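Local coordinates for putative cell wall hydrolase phosphatase-associated protein (Clostridioides difficile, PDB 7CFL) that probably cleaves peptide bonds of the bacterial cell wall as an autolysin, this chain being its C-terminal NlpC/P60 cysteine-peptidase catalytic domain, at residues A[37-49]-A[95-109]. Numbering follows the deposited sequence.
Sequences NSFDCSGFTQYVM and SHVGIYIGNGDMIHA
Cys41, the first residue of helix 41-49, lies against the imidazole of His96; in the conformers described here, SG is 3.3 Å from ND1, the sulfur oblique to the ring. SG sits between the backbone N and the carbonyl carbon (chi1 71°), a turn that brings it to ND1, while the backbone position alone sets CB close to the ring. No direct hydrogen bond joins the segments; instead a water donates to Cys41 O and Val97 O and accepts from Ala109 N, satisfying buried backbone polar groups. A cysteine at a helix start facing a histidine on the antiparallel sheet is the active-site arrangement of the papain-like NlpC/P60 fold; Cys41, His96 and His108 are consistent with the family's Cys-His-His triad. His108 ND1 meets His96 NE2 (2.8 Å) in the plane of both rings, a nearly straight bond that would fix the rotation of His96; Ser120 OG bonds to NE2 of His108. Asp40 N-caps the helix, OD1 accepting from Gly43 N, and Arg59 pairs with the same carboxylate. Farther along, apolar side chains suit the buried interface: with CG anti to the backbone nitrogen (chi1 177°), the Phe44 ring sets CZ 3.8 Å from Ile107 CG1, while the small CB of Ala109 packs against Phe44 CB and Asp40 O. Val48 CG1 and Ile99 CD1 meet tip to tip at 3.5 Å.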
loop_
_atom_site.group_PDB
_atom_site.type_symbol
_atom_site.label_atom_id
_atom_site.label_comp_id
_atom_site.label_asym_id
_atom_site.label_seq_id
_atom_site.Cartn_x
_atom_site.Cartn_y
_atom_site.Cartn_z
ATOM N N ASN A 37 11.475 -2.141 11.732
ATOM C CA ASN A 37 11.739 -3.608 11.717
ATOM C C ASN A 37 10.471 -4.409 11.426
ATOM O O ASN A 37 10.614 -5.552 10.956
ATOM C CB ASN A 37 12.336 -4.085 13.041
ATOM C CG ASN A 37 13.542 -3.261 13.421
ATOM O OD1 ASN A 37 14.384 -2.966 12.575
ATOM N ND2 ASN A 37 13.605 -2.853 14.677
ATOM N N SER A 38 9.296 -3.843 11.711
ATOM C CA SER A 38 7.975 -4.512 11.588
ATOM C C SER A 38 6.951 -3.468 11.121
ATOM O O SER A 38 7.177 -2.259 11.345
ATOM C CB SER A 38 7.564 -5.179 12.868
ATOM O OG SER A 38 7.376 -4.226 13.892
ATOM N N PHE A 39 5.858 -3.909 10.510
ATOM C CA PHE A 39 4.903 -2.985 9.853
ATOM C C PHE A 39 3.490 -3.562 9.841
ATOM O O PHE A 39 3.329 -4.756 9.726
ATOM C CB PHE A 39 5.305 -2.736 8.398
ATOM C CG PHE A 39 6.698 -2.197 8.191
ATOM C CD1 PHE A 39 6.964 -0.850 8.330
ATOM C CD2 PHE A 39 7.760 -3.044 7.894
ATOM C CE1 PHE A 39 8.246 -0.357 8.125
ATOM C CE2 PHE A 39 9.047 -2.549 7.719
ATOM C CZ PHE A 39 9.293 -1.208 7.855
ATOM N N ASP A 40 2.491 -2.676 9.819
ATOM C CA ASP A 40 1.147 -3.022 9.308
ATOM C C ASP A 40 1.046 -2.355 7.929
ATOM O O ASP A 40 2.029 -1.712 7.483
ATOM C CB ASP A 40 0.046 -2.716 10.323
ATOM C CG ASP A 40 -0.160 -1.251 10.669
ATOM O OD1 ASP A 40 0.226 -0.379 9.849
ATOM O OD2 ASP A 40 -0.700 -0.988 11.782
ATOM N N CYS A 41 -0.065 -2.528 7.230
ATOM C CA CYS A 41 -0.091 -2.189 5.786
ATOM C C CYS A 41 0.042 -0.654 5.630
ATOM O O CYS A 41 0.886 -0.234 4.863
ATOM C CB CYS A 41 -1.299 -2.835 5.126
ATOM S SG CYS A 41 -2.865 -2.067 5.599
ATOM N N SER A 42 -0.629 0.129 6.448
ATOM C CA SER A 42 -0.586 1.609 6.408
ATOM C C SER A 42 0.685 2.126 7.094
ATOM O O SER A 42 1.197 3.161 6.709
ATOM C CB SER A 42 -1.830 2.158 7.056
ATOM O OG SER A 42 -1.947 1.658 8.378
ATOM N N GLY A 43 1.201 1.417 8.096
ATOM C CA GLY A 43 2.476 1.825 8.709
ATOM C C GLY A 43 3.625 1.688 7.726
ATOM O O GLY A 43 4.549 2.531 7.756
ATOM N N PHE A 44 3.545 0.680 6.855
ATOM C CA PHE A 44 4.518 0.415 5.782
ATOM C C PHE A 44 4.478 1.550 4.779
ATOM O O PHE A 44 5.511 2.137 4.435
ATOM C CB PHE A 44 4.189 -0.896 5.076
ATOM C CG PHE A 44 5.097 -1.217 3.920
ATOM C CD1 PHE A 44 6.435 -1.529 4.113
ATOM C CD2 PHE A 44 4.597 -1.202 2.626
ATOM C CE1 PHE A 44 7.256 -1.824 3.031
ATOM C CE2 PHE A 44 5.421 -1.495 1.552
ATOM C CZ PHE A 44 6.742 -1.820 1.754
ATOM N N THR A 45 3.295 1.844 4.258
ATOM C CA THR A 45 3.206 2.947 3.268
ATOM C C THR A 45 3.642 4.276 3.896
ATOM O O THR A 45 4.439 4.981 3.263
ATOM C CB THR A 45 1.831 3.019 2.614
ATOM O OG1 THR A 45 0.807 3.215 3.587
ATOM C CG2 THR A 45 1.546 1.773 1.821
ATOM N N GLN A 46 3.182 4.610 5.112
ATOM C CA GLN A 46 3.650 5.845 5.786
ATOM C C GLN A 46 5.183 5.857 5.850
ATOM O O GLN A 46 5.779 6.906 5.573
ATOM C CB GLN A 46 3.012 6.030 7.162
ATOM C CG GLN A 46 3.122 7.456 7.670
ATOM C CD GLN A 46 2.652 7.574 9.092
ATOM O OE1 GLN A 46 3.179 6.883 9.981
ATOM N NE2 GLN A 46 1.749 8.496 9.339
ATOM N N TYR A 47 5.798 4.804 6.402
ATOM C CA TYR A 47 7.257 4.759 6.633
ATOM C C TYR A 47 8.030 4.898 5.311
ATOM O O TYR A 47 9.006 5.705 5.197
ATOM C CB TYR A 47 7.597 3.449 7.328
ATOM C CG TYR A 47 9.070 3.280 7.612
ATOM C CD1 TYR A 47 9.675 3.871 8.719
ATOM C CD2 TYR A 47 9.854 2.483 6.796
ATOM C CE1 TYR A 47 11.025 3.687 8.975
ATOM C CE2 TYR A 47 11.196 2.286 7.035
ATOM C CZ TYR A 47 11.783 2.876 8.142
ATOM O OH TYR A 47 13.102 2.651 8.376
ATOM N N VAL A 48 7.572 4.172 4.282
ATOM C CA VAL A 48 8.257 4.190 2.963
ATOM C C VAL A 48 8.192 5.630 2.427
ATOM O O VAL A 48 9.225 6.128 1.978
ATOM C CB VAL A 48 7.628 3.179 1.980
ATOM C CG1 VAL A 48 7.969 3.505 0.521
ATOM C CG2 VAL A 48 7.997 1.748 2.333
ATOM N N MET A 49 7.009 6.243 2.399
ATOM C CA MET A 49 6.824 7.622 1.868
ATOM C C MET A 49 7.697 8.632 2.617
ATOM O O MET A 49 8.342 9.477 1.963
ATOM C CB MET A 49 5.347 8.019 1.920
ATOM C CG MET A 49 4.504 7.383 0.781
ATOM S SD MET A 49 5.183 7.657 -0.892
ATOM C CE MET A 49 4.257 6.379 -1.744
ATOM N N SER A 95 -9.559 -0.909 4.428
ATOM C CA SER A 95 -8.861 -1.652 5.510
ATOM C C SER A 95 -7.448 -2.114 5.090
ATOM O O SER A 95 -6.741 -2.724 5.942
ATOM C CB SER A 95 -9.711 -2.823 5.925
ATOM O OG SER A 95 -10.021 -3.641 4.803
ATOM N N HIS A 96 -7.030 -1.860 3.843
ATOM C CA HIS A 96 -5.705 -2.302 3.333
ATOM C C HIS A 96 -5.190 -1.311 2.288
ATOM O O HIS A 96 -5.993 -0.586 1.636
ATOM C CB HIS A 96 -5.777 -3.746 2.809
ATOM C CG HIS A 96 -4.441 -4.393 2.646
ATOM N ND1 HIS A 96 -3.617 -4.709 3.735
ATOM C CD2 HIS A 96 -3.771 -4.760 1.534
ATOM C CE1 HIS A 96 -2.515 -5.265 3.279
ATOM N NE2 HIS A 96 -2.582 -5.302 1.923
ATOM N N VAL A 97 -3.880 -1.250 2.149
ATOM C CA VAL A 97 -3.187 -0.320 1.216
ATOM C C VAL A 97 -1.875 -0.978 0.809
ATOM O O VAL A 97 -1.196 -1.600 1.674
ATOM C CB VAL A 97 -2.938 1.065 1.857
ATOM C CG1 VAL A 97 -2.113 1.004 3.149
ATOM C CG2 VAL A 97 -2.265 2.032 0.919
ATOM N N GLY A 98 -1.479 -0.743 -0.423
ATOM C CA GLY A 98 -0.198 -1.132 -1.017
ATOM C C GLY A 98 0.324 -0.014 -1.884
ATOM O O GLY A 98 -0.430 0.963 -2.133
ATOM N N ILE A 99 1.572 -0.131 -2.308
ATOM C CA ILE A 99 2.245 0.840 -3.209
ATOM C C ILE A 99 2.299 0.183 -4.573
ATOM O O ILE A 99 2.866 -0.889 -4.713
ATOM C CB ILE A 99 3.655 1.240 -2.723
ATOM C CG1 ILE A 99 3.613 1.827 -1.312
ATOM C CG2 ILE A 99 4.337 2.166 -3.713
ATOM C CD1 ILE A 99 4.972 2.027 -0.673
ATOM N N TYR A 100 1.634 0.792 -5.540
ATOM C CA TYR A 100 1.682 0.261 -6.918
ATOM C C TYR A 100 3.105 0.342 -7.503
ATOM O O TYR A 100 3.791 1.412 -7.407
ATOM C CB TYR A 100 0.637 0.998 -7.741
ATOM C CG TYR A 100 0.421 0.359 -9.088
ATOM C CD1 TYR A 100 -0.300 -0.819 -9.186
ATOM C CD2 TYR A 100 0.995 0.879 -10.249
ATOM C CE1 TYR A 100 -0.560 -1.415 -10.422
ATOM C CE2 TYR A 100 0.779 0.264 -11.480
ATOM C CZ TYR A 100 0.036 -0.900 -11.560
ATOM O OH TYR A 100 -0.158 -1.534 -12.763
ATOM N N ILE A 101 3.520 -0.742 -8.175
ATOM C CA ILE A 101 4.857 -0.814 -8.830
ATOM C C ILE A 101 4.663 -0.869 -10.341
ATOM O O ILE A 101 5.237 0.000 -11.061
ATOM C CB ILE A 101 5.778 -1.882 -8.174
ATOM C CG1 ILE A 101 5.299 -3.333 -8.218
ATOM C CG2 ILE A 101 5.989 -1.472 -6.728
ATOM C CD1 ILE A 101 6.077 -4.252 -7.274
ATOM N N GLY A 102 3.801 -1.740 -10.816
ATOM C CA GLY A 102 3.476 -1.760 -12.256
ATOM C C GLY A 102 3.143 -3.159 -12.674
ATOM O O GLY A 102 3.452 -4.089 -11.895
ATOM N N ASN A 103 2.508 -3.325 -13.835
ATOM C CA ASN A 103 2.129 -4.680 -14.308
ATOM C C ASN A 103 1.131 -5.316 -13.325
ATOM O O ASN A 103 1.122 -6.566 -13.249
ATOM C CB ASN A 103 3.381 -5.541 -14.495
ATOM C CG ASN A 103 4.257 -4.997 -15.603
ATOM O OD1 ASN A 103 5.350 -4.484 -15.361
ATOM N ND2 ASN A 103 3.748 -5.059 -16.821
ATOM N N GLY A 104 0.331 -4.502 -12.607
ATOM C CA GLY A 104 -0.641 -4.961 -11.590
ATOM C C GLY A 104 -0.023 -5.216 -10.225
ATOM O O GLY A 104 -0.801 -5.389 -9.290
ATOM N N ASP A 105 1.303 -5.230 -10.138
ATOM C CA ASP A 105 2.030 -5.596 -8.894
ATOM C C ASP A 105 1.936 -4.443 -7.888
ATOM O O ASP A 105 2.055 -3.270 -8.281
ATOM C CB ASP A 105 3.475 -5.969 -9.215
ATOM C CG ASP A 105 3.654 -7.376 -9.759
ATOM O OD1 ASP A 105 2.737 -8.199 -9.599
ATOM O OD2 ASP A 105 4.690 -7.630 -10.366
ATOM N N MET A 106 1.755 -4.765 -6.603
ATOM C CA MET A 106 1.967 -3.780 -5.527
ATOM C C MET A 106 2.882 -4.411 -4.478
ATOM O O MET A 106 2.871 -5.651 -4.330
ATOM C CB MET A 106 0.665 -3.374 -4.833
ATOM C CG MET A 106 -0.117 -4.559 -4.238
ATOM S SD MET A 106 -1.545 -3.992 -3.343
ATOM C CE MET A 106 -2.295 -5.532 -2.857
ATOM N N ILE A 107 3.619 -3.558 -3.810
ATOM C CA ILE A 107 4.359 -3.987 -2.592
ATOM C C ILE A 107 3.528 -3.575 -1.373
ATOM O O ILE A 107 3.029 -2.461 -1.330
ATOM C CB ILE A 107 5.798 -3.464 -2.577
ATOM C CG1 ILE A 107 6.610 -4.037 -1.383
ATOM C CG2 ILE A 107 5.829 -1.949 -2.556
ATOM C CD1 ILE A 107 8.095 -3.944 -1.614
ATOM N N HIS A 108 3.489 -4.427 -0.334
ATOM C CA HIS A 108 2.619 -4.160 0.835
ATOM C C HIS A 108 3.050 -5.028 2.003
ATOM O O HIS A 108 3.704 -6.059 1.790
ATOM C CB HIS A 108 1.122 -4.345 0.522
ATOM C CG HIS A 108 0.724 -5.710 0.082
ATOM N ND1 HIS A 108 -0.429 -6.331 0.536
ATOM C CD2 HIS A 108 1.338 -6.609 -0.712
ATOM C CE1 HIS A 108 -0.525 -7.524 -0.006
ATOM N NE2 HIS A 108 0.540 -7.719 -0.772
ATOM N N ALA A 109 2.539 -4.667 3.156
ATOM C CA ALA A 109 2.742 -5.457 4.386
ATOM C C ALA A 109 1.501 -6.364 4.488
ATOM O O ALA A 109 0.425 -5.875 4.903
ATOM C CB ALA A 109 2.857 -4.507 5.508
HETATM O O HOH W 1 1.158 -1.994 2.815
#